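PDB 2QMA: diaminobutyrate-pyruvate transaminase and L-2,4-diaminobutyrate decarboxylase from Vibrio parahaemolyticus, which probably uses pyridoxal 5'-phosphate for transamination and, through the C-terminal decarboxylase domain crystallised here, for decarboxylation of L-2,4-diaminobutyrate. Local coordinates for residues His100-Ala105 / Glu483-Lys488; Asp184-His189 / Pro197-Lys202; Leu447-Leu450 / Ile454-Leu457. All coordinates share one frame; numbering follows the deposited sequence.

Contact 1. Residues His100-Ala105 / Glu483-Lys488; sequences HPDCIA and ESLLSK
The carboxylate of D102 reaches across to helix 479-495 and meets K488 and L485 with its two oxygens. The end of the lysine lies alongside OD2, and the salt bridge from D102 OD2 to K488 NZ is a long one at 3.4 Å. Bends at chi3 and chi4 (-81°) carry NZ round to the preceding helical turn, where it makes a weak hydrogen bond to S484 OG. OD1 slides past the leucine, D102 OD1 lying 3.4 Å from L485 CD1, and accepts a short bond of 2.6 Å from a water that is itself weakly linked to S484 OG. Helix 479-495 packs here beside strand 465-471 of the small antiparallel sheet, as expected of the C-terminal domain of a fold-type I pyridoxal-phosphate enzyme, and F470 of that strand touches both I104 and L485. With L485 CG anti to the backbone N (chi1 -177°), the leucine sends CD1 to D102 and its other branch to the isoleucine, L485 CD2 lying 3.8 Å from I104 CG2. D102 is presented by a type I turn, H100 to C103, braced by a nearly straight bond (165°) from D102 N to H100 ND1.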
ATOM      1  N   HIS A 100      16.786 -18.047   0.791  1.00 16.65           N
ATOM      2  CA  HIS A 100      17.694 -19.030   0.238  1.00 16.99           C
ATOM      3  C   HIS A 100      18.755 -18.330  -0.638  1.00 16.11           C
ATOM      4  O   HIS A 100      18.394 -17.455  -1.463  1.00 16.75           O
ATOM      5  CB  HIS A 100      16.942 -20.097  -0.577  1.00 17.34           C
ATOM      6  CG  HIS A 100      17.807 -21.291  -0.888  1.00 18.04           C
ATOM      7  ND1 HIS A 100      18.729 -21.298  -1.920  1.00 15.90           N
ATOM      8  CD2 HIS A 100      17.942 -22.483  -0.256  1.00 18.01           C
ATOM      9  CE1 HIS A 100      19.387 -22.449  -1.905  1.00 16.25           C
ATOM     10  NE2 HIS A 100      18.905 -23.194  -0.926  1.00 15.48           N
ATOM     11  N   PRO A 101      20.038 -18.708  -0.490  1.00 15.58           N
ATOM     12  CA  PRO A 101      21.104 -18.035  -1.240  1.00 15.18           C
ATOM     13  C   PRO A 101      20.914 -18.018  -2.750  1.00 14.28           C
ATOM     14  O   PRO A 101      21.456 -17.157  -3.402  1.00 13.36           O
ATOM     15  CB  PRO A 101      22.367 -18.861  -0.926  1.00 15.32           C
ATOM     16  CG  PRO A 101      21.986 -19.775   0.209  1.00 17.43           C
ATOM     17  CD  PRO A 101      20.548 -19.782   0.407  1.00 15.37           C
ATOM     18  N   ASP A 102      20.199 -18.992  -3.295  1.00 14.90           N
ATOM     19  CA  ASP A 102      20.077 -19.133  -4.753  1.00 15.44           C
ATOM     20  C   ASP A 102      18.859 -18.369  -5.282  1.00 15.74           C
ATOM     21  O   ASP A 102      18.557 -18.386  -6.458  1.00 15.53           O
ATOM     22  CB  ASP A 102      20.072 -20.629  -5.148  1.00 15.50           C
ATOM     23  CG  ASP A 102      21.409 -21.314  -4.850  1.00 16.38           C
ATOM     24  OD1 ASP A 102      22.467 -20.644  -4.949  1.00 21.50           O
ATOM     25  OD2 ASP A 102      21.382 -22.526  -4.523  1.00 17.03           O
ATOM     26  N   CYS A 103      18.201 -17.643  -4.386  1.00 16.31           N
ATOM     27  CA  CYS A 103      17.196 -16.650  -4.778  1.00 15.81           C
ATOM     28  C   CYS A 103      17.866 -15.269  -4.902  1.00 15.28           C
ATOM     29  O   CYS A 103      18.158 -14.619  -3.903  1.00 15.00           O
ATOM     30  CB  CYS A 103      16.067 -16.632  -3.770  1.00 15.87           C
ATOM     31  SG  CYS A 103      14.686 -15.591  -4.344  1.00 18.83           S
ATOM     32  N   ILE A 104      18.137 -14.830  -6.135  1.00 15.45           N
ATOM     33  CA  ILE A 104      19.140 -13.789  -6.342  1.00 16.27           C
ATOM     34  C   ILE A 104      18.914 -13.011  -7.630  1.00 16.25           C
ATOM     35  O   ILE A 104      19.882 -12.579  -8.268  1.00 17.97           O
ATOM     36  CB  ILE A 104      20.596 -14.424  -6.317  1.00 16.68           C
ATOM     37  CG1 ILE A 104      21.637 -13.370  -5.947  1.00 16.28           C
ATOM     38  CG2 ILE A 104      20.916 -15.121  -7.618  1.00 16.81           C
ATOM     39  CD1 ILE A 104      23.043 -13.907  -5.504  1.00 16.43           C
ATOM     40  N   ALA A 105      17.641 -12.826  -8.012  1.00 16.82           N
ATOM     41  CA  ALA A 105      17.289 -12.265  -9.308  1.00 16.01           C
ATOM     42  C   ALA A 105      17.042 -10.741  -9.292  1.00 16.40           C
ATOM     43  O   ALA A 105      17.575 -10.013 -10.143  1.00 16.76           O
ATOM     44  CB  ALA A 105      16.041 -12.952  -9.848  1.00 17.09           C
ATOM     45  N   GLU A 483      30.428 -19.761  -5.864  1.00 15.52           N
ATOM     46  CA  GLU A 483      31.052 -20.840  -6.598  1.00 16.45           C
ATOM     47  C   GLU A 483      30.057 -21.952  -6.899  1.00 16.25           C
ATOM     48  O   GLU A 483      29.956 -22.432  -8.030  1.00 15.70           O
ATOM     49  CB  GLU A 483      32.246 -21.408  -5.822  1.00 17.89           C
ATOM     50  CG  GLU A 483      33.373 -20.436  -5.821  1.00 21.60           C
ATOM     51  CD  GLU A 483      34.623 -20.952  -5.132  1.00 28.52           C
ATOM     52  OE1 GLU A 483      34.542 -21.862  -4.260  1.00 29.84           O
ATOM     53  OE2 GLU A 483      35.693 -20.402  -5.462  1.00 32.52           O
ATOM     54  N   SER A 484      29.328 -22.363  -5.875  1.00 16.09           N
ATOM     55  CA  SER A 484      28.277 -23.360  -6.055  1.00 16.78           C
ATOM     56  C   SER A 484      27.113 -22.893  -6.966  1.00 15.82           C
ATOM     57  O   SER A 484      26.571 -23.724  -7.722  1.00 16.03           O
ATOM     58  CB  SER A 484      27.767 -23.834  -4.700  1.00 17.56           C
ATOM     59  OG  SER A 484      26.466 -24.345  -4.833  1.00 20.85           O
ATOM     60  N   LEU A 485      26.717 -21.613  -6.866  1.00 15.65           N
ATOM     61  CA  LEU A 485      25.694 -21.056  -7.742  1.00 15.51           C
ATOM     62  C   LEU A 485      26.135 -21.104  -9.214  1.00 14.52           C
ATOM     63  O   LEU A 485      25.401 -21.571 -10.075  1.00 13.83           O
ATOM     64  CB  LEU A 485      25.272 -19.635  -7.300  1.00 15.96           C
ATOM     65  CG  LEU A 485      24.142 -18.974  -8.113  1.00 17.65           C
ATOM     66  CD1 LEU A 485      22.917 -19.910  -8.255  1.00 13.86           C
ATOM     67  CD2 LEU A 485      23.766 -17.671  -7.429  1.00 16.94           C
ATOM     68  N   LEU A 486      27.362 -20.683  -9.496  1.00 14.26           N
ATOM     69  CA  LEU A 486      27.899 -20.766 -10.868  1.00 14.20           C
ATOM     70  C   LEU A 486      28.034 -22.227 -11.349  1.00 14.22           C
ATOM     71  O   LEU A 486      27.793 -22.521 -12.512  1.00 13.42           O
ATOM     72  CB  LEU A 486      29.239 -20.044 -10.977  1.00 14.69           C
ATOM     73  CG  LEU A 486      29.157 -18.526 -10.781  1.00 14.20           C
ATOM     74  CD1 LEU A 486      30.570 -17.996 -10.591  1.00 19.15           C
ATOM     75  CD2 LEU A 486      28.535 -17.889 -12.004  1.00 15.25           C
ATOM     76  N   SER A 487      28.446 -23.118 -10.451  1.00 14.27           N
ATOM     77  CA  SER A 487      28.496 -24.546 -10.768  1.00 14.87           C
ATOM     78  C   SER A 487      27.114 -25.116 -11.154  1.00 15.04           C
ATOM     79  O   SER A 487      27.007 -25.842 -12.128  1.00 15.01           O
ATOM     80  CB  SER A 487      29.071 -25.338  -9.604  1.00 14.54           C
ATOM     81  OG  SER A 487      29.335 -26.670 -10.040  1.00 14.42           O
ATOM     82  N   LYS A 488      26.082 -24.743 -10.385  1.00 15.77           N
ATOM     83  CA  LYS A 488      24.686 -25.149 -10.620  1.00 16.73           C
ATOM     84  C   LYS A 488      24.230 -24.675 -11.974  1.00 15.96           C
ATOM     85  O   LYS A 488      23.571 -25.420 -12.695  1.00 16.73           O
ATOM     86  CB  LYS A 488      23.753 -24.495  -9.583  1.00 16.76           C
ATOM     87  CG  LYS A 488      23.869 -25.042  -8.193  1.00 21.36           C
ATOM     88  CD  LYS A 488      22.882 -24.325  -7.284  1.00 26.30           C
ATOM     89  CE  LYS A 488      23.480 -24.053  -5.925  1.00 27.83           C
ATOM     90  NZ  LYS A 488      23.452 -25.202  -5.016  1.00 28.62           N
TER
HETATM   91  O   HOH W   1      24.699 -21.548  -3.908  1.00 26.64           O

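Contact 2. Residues Asp184-His189 / Pro197-Lys202; sequences DKLSGH and PDYADK
S187 and Y199 share the one hydrogen bond that joins the two segments, 2.8 Å between S187 OG and Y199 OH, and either hydroxyl could be its donor. The serine oxygen arrives at the edge of the tyrosine, in the plane of the ring, close enough for S187 OG to lie 3.3 Å from Y199 CE2 as well. Its chi1 of 58° places OG between the backbone N and the carbonyl carbon, and from there it also keeps a weak bond back to A183 O in helix 167-187. H189 directs its NE2 away to G195 O, a hydrogen bond to the short link between the segments.

Ring contacts form the second group. P197 CB stands over the middle of the H189 imidazole in a CH-pi contact, 4.0 Å from the ring centroid and only 7° off its normal. Within its own segment the same carbon also lies over one face of Y199, displaced toward the rim, so that P197 CB lies between a face of each ring.

Apolar packing is lighter. L186 crosses the tyrosine at a slant, with L186 CD1 4.1 Å from Y199 CE1, and L186 CB lies 3.7 Å from Y199 OH. Both side chains also rest on I258 of strand 258-265.

These contacts gather near the end of helix 167-187, where G188 takes a positive phi and the chain goes on toward strand 203-208 of the large mixed sheet. At this surface position the hydroxyl end of the tyrosine is held across the contact by one hydrogen bond, and carbons of P197 and L186 would restrict the ring itself.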
ATOM      1  N   ASP A 184       1.832  25.985 -11.589  1.00 12.11           N
ATOM      2  CA  ASP A 184       1.707  27.096 -10.619  1.00 14.31           C
ATOM      3  C   ASP A 184       2.759  28.168 -10.930  1.00 14.79           C
ATOM      4  O   ASP A 184       2.489  29.376 -10.907  1.00 15.88           O
ATOM      5  CB  ASP A 184       1.911  26.588  -9.194  1.00 14.27           C
ATOM      6  CG  ASP A 184       1.829  27.713  -8.169  1.00 16.42           C
ATOM      7  OD1 ASP A 184       0.803  28.387  -8.167  1.00 16.02           O
ATOM      8  OD2 ASP A 184       2.805  27.942  -7.431  1.00 17.44           O
ATOM      9  N   LYS A 185       3.968  27.726 -11.226  1.00 15.84           N
ATOM     10  CA  LYS A 185       5.062  28.675 -11.524  1.00 16.97           C
ATOM     11  C   LYS A 185       4.806  29.448 -12.838  1.00 16.87           C
ATOM     12  O   LYS A 185       4.894  30.679 -12.850  1.00 16.08           O
ATOM     13  CB  LYS A 185       6.408  27.937 -11.541  1.00 17.67           C
ATOM     14  CG  LYS A 185       7.614  28.773 -11.930  1.00 19.24           C
ATOM     15  CD  LYS A 185       8.717  27.824 -12.464  1.00 25.19           C
ATOM     16  CE  LYS A 185       9.720  27.454 -11.392  1.00 26.29           C
ATOM     17  NZ  LYS A 185      10.219  28.609 -10.577  1.00 27.78           N
ATOM     18  N   LEU A 186       4.466  28.750 -13.922  1.00 15.79           N
ATOM     19  CA  LEU A 186       4.298  29.427 -15.235  1.00 16.13           C
ATOM     20  C   LEU A 186       3.075  30.373 -15.351  1.00 17.10           C
ATOM     21  O   LEU A 186       3.167  31.451 -15.968  1.00 15.40           O
ATOM     22  CB  LEU A 186       4.361  28.412 -16.412  1.00 15.98           C
ATOM     23  CG  LEU A 186       5.668  27.601 -16.538  1.00 14.44           C
ATOM     24  CD1 LEU A 186       5.664  26.629 -17.740  1.00 16.53           C
ATOM     25  CD2 LEU A 186       6.942  28.464 -16.566  1.00 17.90           C
ATOM     26  N   SER A 187       1.932  29.983 -14.778  1.00 16.24           N
ATOM     27  CA  SER A 187       0.695  30.721 -14.994  1.00 16.02           C
ATOM     28  C   SER A 187      -0.208  30.769 -13.755  1.00 15.07           C
ATOM     29  O   SER A 187      -1.412  31.090 -13.849  1.00 15.09           O
ATOM     30  CB  SER A 187      -0.052  30.128 -16.203  1.00 16.78           C
ATOM     31  OG  SER A 187      -0.324  28.740 -16.006  1.00 18.40           O
ATOM     32  N   GLY A 188       0.367  30.461 -12.594  1.00 14.07           N
ATOM     33  CA  GLY A 188      -0.401  30.426 -11.344  1.00 14.17           C
ATOM     34  C   GLY A 188      -1.651  29.543 -11.465  1.00 14.64           C
ATOM     35  O   GLY A 188      -2.712  29.851 -10.918  1.00 13.96           O
ATOM     36  N   HIS A 189      -1.527  28.429 -12.187  1.00 13.81           N
ATOM     37  CA  HIS A 189      -2.673  27.630 -12.536  1.00 14.69           C
ATOM     38  C   HIS A 189      -2.751  26.432 -11.578  1.00 15.34           C
ATOM     39  O   HIS A 189      -1.769  25.639 -11.517  1.00 15.93           O
ATOM     40  CB  HIS A 189      -2.483  27.102 -13.967  1.00 15.15           C
ATOM     41  CG  HIS A 189      -3.592  26.231 -14.460  1.00 16.18           C
ATOM     42  ND1 HIS A 189      -4.599  26.703 -15.275  1.00 18.08           N
ATOM     43  CD2 HIS A 189      -3.822  24.903 -14.304  1.00 16.69           C
ATOM     44  CE1 HIS A 189      -5.427  25.711 -15.561  1.00 18.50           C
ATOM     45  NE2 HIS A 189      -4.968  24.606 -14.998  1.00 19.19           N
ATOM     46  N   PRO A 197      -3.315  22.630 -17.539  1.00 15.57           N
ATOM     47  CA  PRO A 197      -3.324  23.879 -18.339  1.00 15.92           C
ATOM     48  C   PRO A 197      -3.324  23.595 -19.862  1.00 16.25           C
ATOM     49  O   PRO A 197      -2.958  22.476 -20.283  1.00 15.38           O
ATOM     50  CB  PRO A 197      -2.042  24.580 -17.848  1.00 16.29           C
ATOM     51  CG  PRO A 197      -1.097  23.453 -17.509  1.00 18.08           C
ATOM     52  CD  PRO A 197      -2.036  22.458 -16.827  1.00 15.24           C
ATOM     53  N   ASP A 198      -3.704  24.570 -20.693  1.00 17.77           N
ATOM     54  CA  ASP A 198      -3.707  24.348 -22.173  1.00 19.32           C
ATOM     55  C   ASP A 198      -2.328  24.068 -22.777  1.00 18.77           C
ATOM     56  O   ASP A 198      -2.222  23.430 -23.814  1.00 19.35           O
ATOM     57  CB  ASP A 198      -4.426  25.461 -23.014  1.00 21.40           C
ATOM     58  CG  ASP A 198      -4.564  25.046 -24.553  1.00 22.90           C
ATOM     59  OD1 ASP A 198      -5.248  24.047 -24.855  1.00 26.82           O
ATOM     60  OD2 ASP A 198      -3.952  25.670 -25.465  1.00 27.77           O
ATOM     61  N   TYR A 199      -1.265  24.510 -22.108  1.00 17.91           N
ATOM     62  CA  TYR A 199       0.076  24.210 -22.567  1.00 16.81           C
ATOM     63  C   TYR A 199       0.614  22.850 -22.096  1.00 15.99           C
ATOM     64  O   TYR A 199       1.775  22.532 -22.324  1.00 16.29           O
ATOM     65  CB  TYR A 199       1.035  25.342 -22.167  1.00 16.71           C
ATOM     66  CG  TYR A 199       1.058  25.682 -20.683  1.00 15.81           C
ATOM     67  CD1 TYR A 199       1.847  24.940 -19.790  1.00 16.66           C
ATOM     68  CD2 TYR A 199       0.301  26.743 -20.166  1.00 13.55           C
ATOM     69  CE1 TYR A 199       1.887  25.243 -18.430  1.00 13.09           C
ATOM     70  CE2 TYR A 199       0.368  27.054 -18.797  1.00 15.24           C
ATOM     71  CZ  TYR A 199       1.163  26.271 -17.950  1.00 14.38           C
ATOM     72  OH  TYR A 199       1.235  26.516 -16.594  1.00 14.75           O
ATOM     73  N   ALA A 200      -0.224  22.029 -21.456  1.00 16.20           N
ATOM     74  CA  ALA A 200       0.249  20.720 -20.935  1.00 15.80           C
ATOM     75  C   ALA A 200       0.908  19.828 -21.999  1.00 15.26           C
ATOM     76  O   ALA A 200       1.761  18.991 -21.676  1.00 14.28           O
ATOM     77  CB  ALA A 200      -0.897  19.939 -20.273  1.00 16.22           C
ATOM     78  N   ASP A 201       0.445  19.952 -23.240  1.00 14.17           N
ATOM     79  CA  ASP A 201       0.927  19.096 -24.340  1.00 15.02           C
ATOM     80  C   ASP A 201       2.422  19.337 -24.616  1.00 13.52           C
ATOM     81  O   ASP A 201       3.094  18.538 -25.262  1.00 13.54           O
ATOM     82  CB  ASP A 201       0.107  19.352 -25.593  1.00 16.83           C
ATOM     83  CG  ASP A 201       0.435  20.711 -26.266  1.00 20.99           C
ATOM     84  OD1 ASP A 201       0.207  21.810 -25.680  1.00 26.40           O
ATOM     85  OD2 ASP A 201       0.920  20.676 -27.417  1.00 31.47           O
ATOM     86  N   LYS A 202       2.911  20.469 -24.130  1.00 13.47           N
ATOM     87  CA  LYS A 202       4.305  20.831 -24.297  1.00 13.14           C
ATOM     88  C   LYS A 202       5.200  20.321 -23.175  1.00 12.11           C
ATOM     89  O   LYS A 202       6.411  20.328 -23.331  1.00 10.59           O
ATOM     90  CB  LYS A 202       4.452  22.353 -24.425  1.00 13.89           C
ATOM     91  CG  LYS A 202       3.989  22.892 -25.756  1.00 17.17           C
ATOM     92  CD  LYS A 202       3.554  24.343 -25.563  1.00 22.62           C
ATOM     93  CE  LYS A 202       3.751  25.151 -26.815  1.00 25.08           C
ATOM     94  NZ  LYS A 202       2.505  25.145 -27.590  1.00 28.18           N
TER

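Contact 3. Residues Leu447-Leu450 / Ile454-Leu457; sequences LEAL and IAVL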
ATOM      1  N   LEU A 447      14.792 -19.964 -17.263  1.00 25.57           N
ATOM      2  CA  LEU A 447      13.466 -20.507 -16.982  1.00 26.17           C
ATOM      3  C   LEU A 447      13.516 -21.908 -16.329  1.00 25.60           C
ATOM      4  O   LEU A 447      12.778 -22.197 -15.381  1.00 25.67           O
ATOM      5  CB  LEU A 447      12.636 -20.532 -18.263  1.00 26.39           C
ATOM      6  CG  LEU A 447      11.294 -21.270 -18.143  1.00 28.34           C
ATOM      7  CD1 LEU A 447      10.415 -20.482 -17.171  1.00 30.52           C
ATOM      8  CD2 LEU A 447      10.604 -21.424 -19.513  1.00 27.54           C
ATOM      9  N   GLU A 448      14.396 -22.772 -16.828  1.00 25.80           N
ATOM     10  CA  GLU A 448      14.610 -24.093 -16.220  1.00 26.26           C
ATOM     11  C   GLU A 448      15.120 -24.038 -14.777  1.00 24.88           C
ATOM     12  O   GLU A 448      14.653 -24.791 -13.931  1.00 24.54           O
ATOM     13  CB  GLU A 448      15.579 -24.918 -17.074  1.00 27.38           C
ATOM     14  CG  GLU A 448      14.929 -25.455 -18.309  1.00 30.57           C
ATOM     15  CD  GLU A 448      13.625 -26.114 -17.959  1.00 33.44           C
ATOM     16  OE1 GLU A 448      13.657 -27.096 -17.174  1.00 32.66           O
ATOM     17  OE2 GLU A 448      12.576 -25.618 -18.432  1.00 35.47           O
ATOM     18  N   ALA A 449      16.066 -23.144 -14.490  1.00 23.17           N
ATOM     19  CA  ALA A 449      16.538 -22.991 -13.120  1.00 21.56           C
ATOM     20  C   ALA A 449      15.379 -22.571 -12.199  1.00 21.05           C
ATOM     21  O   ALA A 449      15.237 -23.095 -11.086  1.00 20.19           O
ATOM     22  CB  ALA A 449      17.713 -21.989 -13.039  1.00 20.03           C
ATOM     23  N   LEU A 450      14.531 -21.662 -12.685  1.00 20.71           N
ATOM     24  CA  LEU A 450      13.344 -21.231 -11.925  1.00 21.35           C
ATOM     25  C   LEU A 450      12.322 -22.377 -11.678  1.00 21.30           C
ATOM     26  O   LEU A 450      11.919 -22.650 -10.536  1.00 20.16           O
ATOM     27  CB  LEU A 450      12.656 -20.058 -12.651  1.00 21.73           C
ATOM     28  CG  LEU A 450      11.271 -19.660 -12.113  1.00 22.63           C
ATOM     29  CD1 LEU A 450      11.384 -19.223 -10.707  1.00 21.04           C
ATOM     30  CD2 LEU A 450      10.695 -18.534 -12.933  1.00 21.78           C
ATOM     31  N   ILE A 454      15.985 -24.529  -8.723  1.00 20.05           N
ATOM     32  CA  ILE A 454      17.419 -24.570  -8.480  1.00 19.20           C
ATOM     33  C   ILE A 454      17.927 -23.159  -8.158  1.00 17.63           C
ATOM     34  O   ILE A 454      18.716 -22.964  -7.256  1.00 17.28           O
ATOM     35  CB  ILE A 454      18.144 -25.046  -9.741  1.00 18.52           C
ATOM     36  CG1 ILE A 454      17.780 -26.503 -10.038  1.00 20.13           C
ATOM     37  CG2 ILE A 454      19.677 -24.878  -9.583  1.00 21.51           C
ATOM     38  CD1 ILE A 454      18.107 -26.873 -11.518  1.00 19.68           C
ATOM     39  N   ALA A 455      17.453 -22.186  -8.920  1.00 17.10           N
ATOM     40  CA  ALA A 455      17.873 -20.808  -8.731  1.00 17.09           C
ATOM     41  C   ALA A 455      16.848 -19.861  -9.344  1.00 17.76           C
ATOM     42  O   ALA A 455      16.216 -20.169 -10.379  1.00 16.41           O
ATOM     43  CB  ALA A 455      19.257 -20.552  -9.337  1.00 16.67           C
ATOM     44  N   VAL A 456      16.709 -18.719  -8.676  1.00 18.28           N
ATOM     45  CA  VAL A 456      15.914 -17.595  -9.162  1.00 19.05           C
ATOM     46  C   VAL A 456      16.885 -16.533  -9.693  1.00 19.29           C
ATOM     47  O   VAL A 456      17.567 -15.839  -8.920  1.00 19.75           O
ATOM     48  CB  VAL A 456      14.956 -17.017  -8.087  1.00 18.56           C
ATOM     49  CG1 VAL A 456      14.124 -15.862  -8.714  1.00 21.00           C
ATOM     50  CG2 VAL A 456      14.009 -18.143  -7.532  1.00 19.09           C
ATOM     51  N   LEU A 457      16.962 -16.437 -11.017  1.00 18.64           N
ATOM     52  CA  LEU A 457      17.948 -15.596 -11.690  1.00 20.32           C
ATOM     53  C   LEU A 457      17.249 -14.514 -12.494  1.00 20.65           C
ATOM     54  O   LEU A 457      16.148 -14.730 -12.989  1.00 20.42           O
ATOM     55  CB  LEU A 457      18.785 -16.426 -12.660  1.00 20.38           C
ATOM     56  CG  LEU A 457      19.600 -17.541 -12.015  1.00 20.27           C
ATOM     57  CD1 LEU A 457      20.311 -18.379 -13.070  1.00 22.96           C
ATOM     58  CD2 LEU A 457      20.571 -16.952 -10.955  1.00 18.63           C
TER
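A449 O takes two backbone N-H groups from the chain that follows its helix. I454 N lies 2.9 Å from A449 O, in its carbonyl plane, though the N-H is bent (134°). A455 N is 3.2 Å from A449 O and points its N-H almost straight at the oxygen (173°), but comes from well above the plane. The backbone is closely packed around this pair: A455 O comes 3.4 Å from L450 CA in a CA-H...O contact, and A449 CB lies 3.6 Å from A455 O.

Side chains meet less tightly. A449 CB lies 4.3 Å from A455 CB and reaches L457 CD1 only at 4.4 Å, while L450 CD1 and V456 CG2 are 4.3 Å apart. This apolar side is nonetheless buried, with L485, I489 and L492 of helix 479-495 against it and D133 of the second subunit touching L450. Toward the solvent, I454 is partly exposed, although it too rests on L492.

The reach from I454 N back to A449 O spans five residues, a six-to-one bond resembling that of a Schellman motif at the end of helix 438-452, from which the chain runs on into strand 458-462 of the small antiparallel sheet.

How the contacts relate
Contacts 1 and 3 are neighbours, their centres 9 Å apart, whereas contact 2 lies on the other side of the chain's centre, 52 and 49 Å from them, centre to centre. In sequence, contact 1 closes a loop that encloses contact 2 and then contact 3. Segments 100-105 and 454-457 are joined by probable backbone hydrogen bonds, D102 O to V456 N at 2.9 Å and I104 N to V456 O at 3.0 Å, and both pack on helix 479-495. An early loop is thereby built into the C-terminal region around the four-stranded antiparallel sheet. Contact 2 lies instead at the surface, where helix 167-187 and the link to strand 203-208 meet beside the seven-stranded sheet.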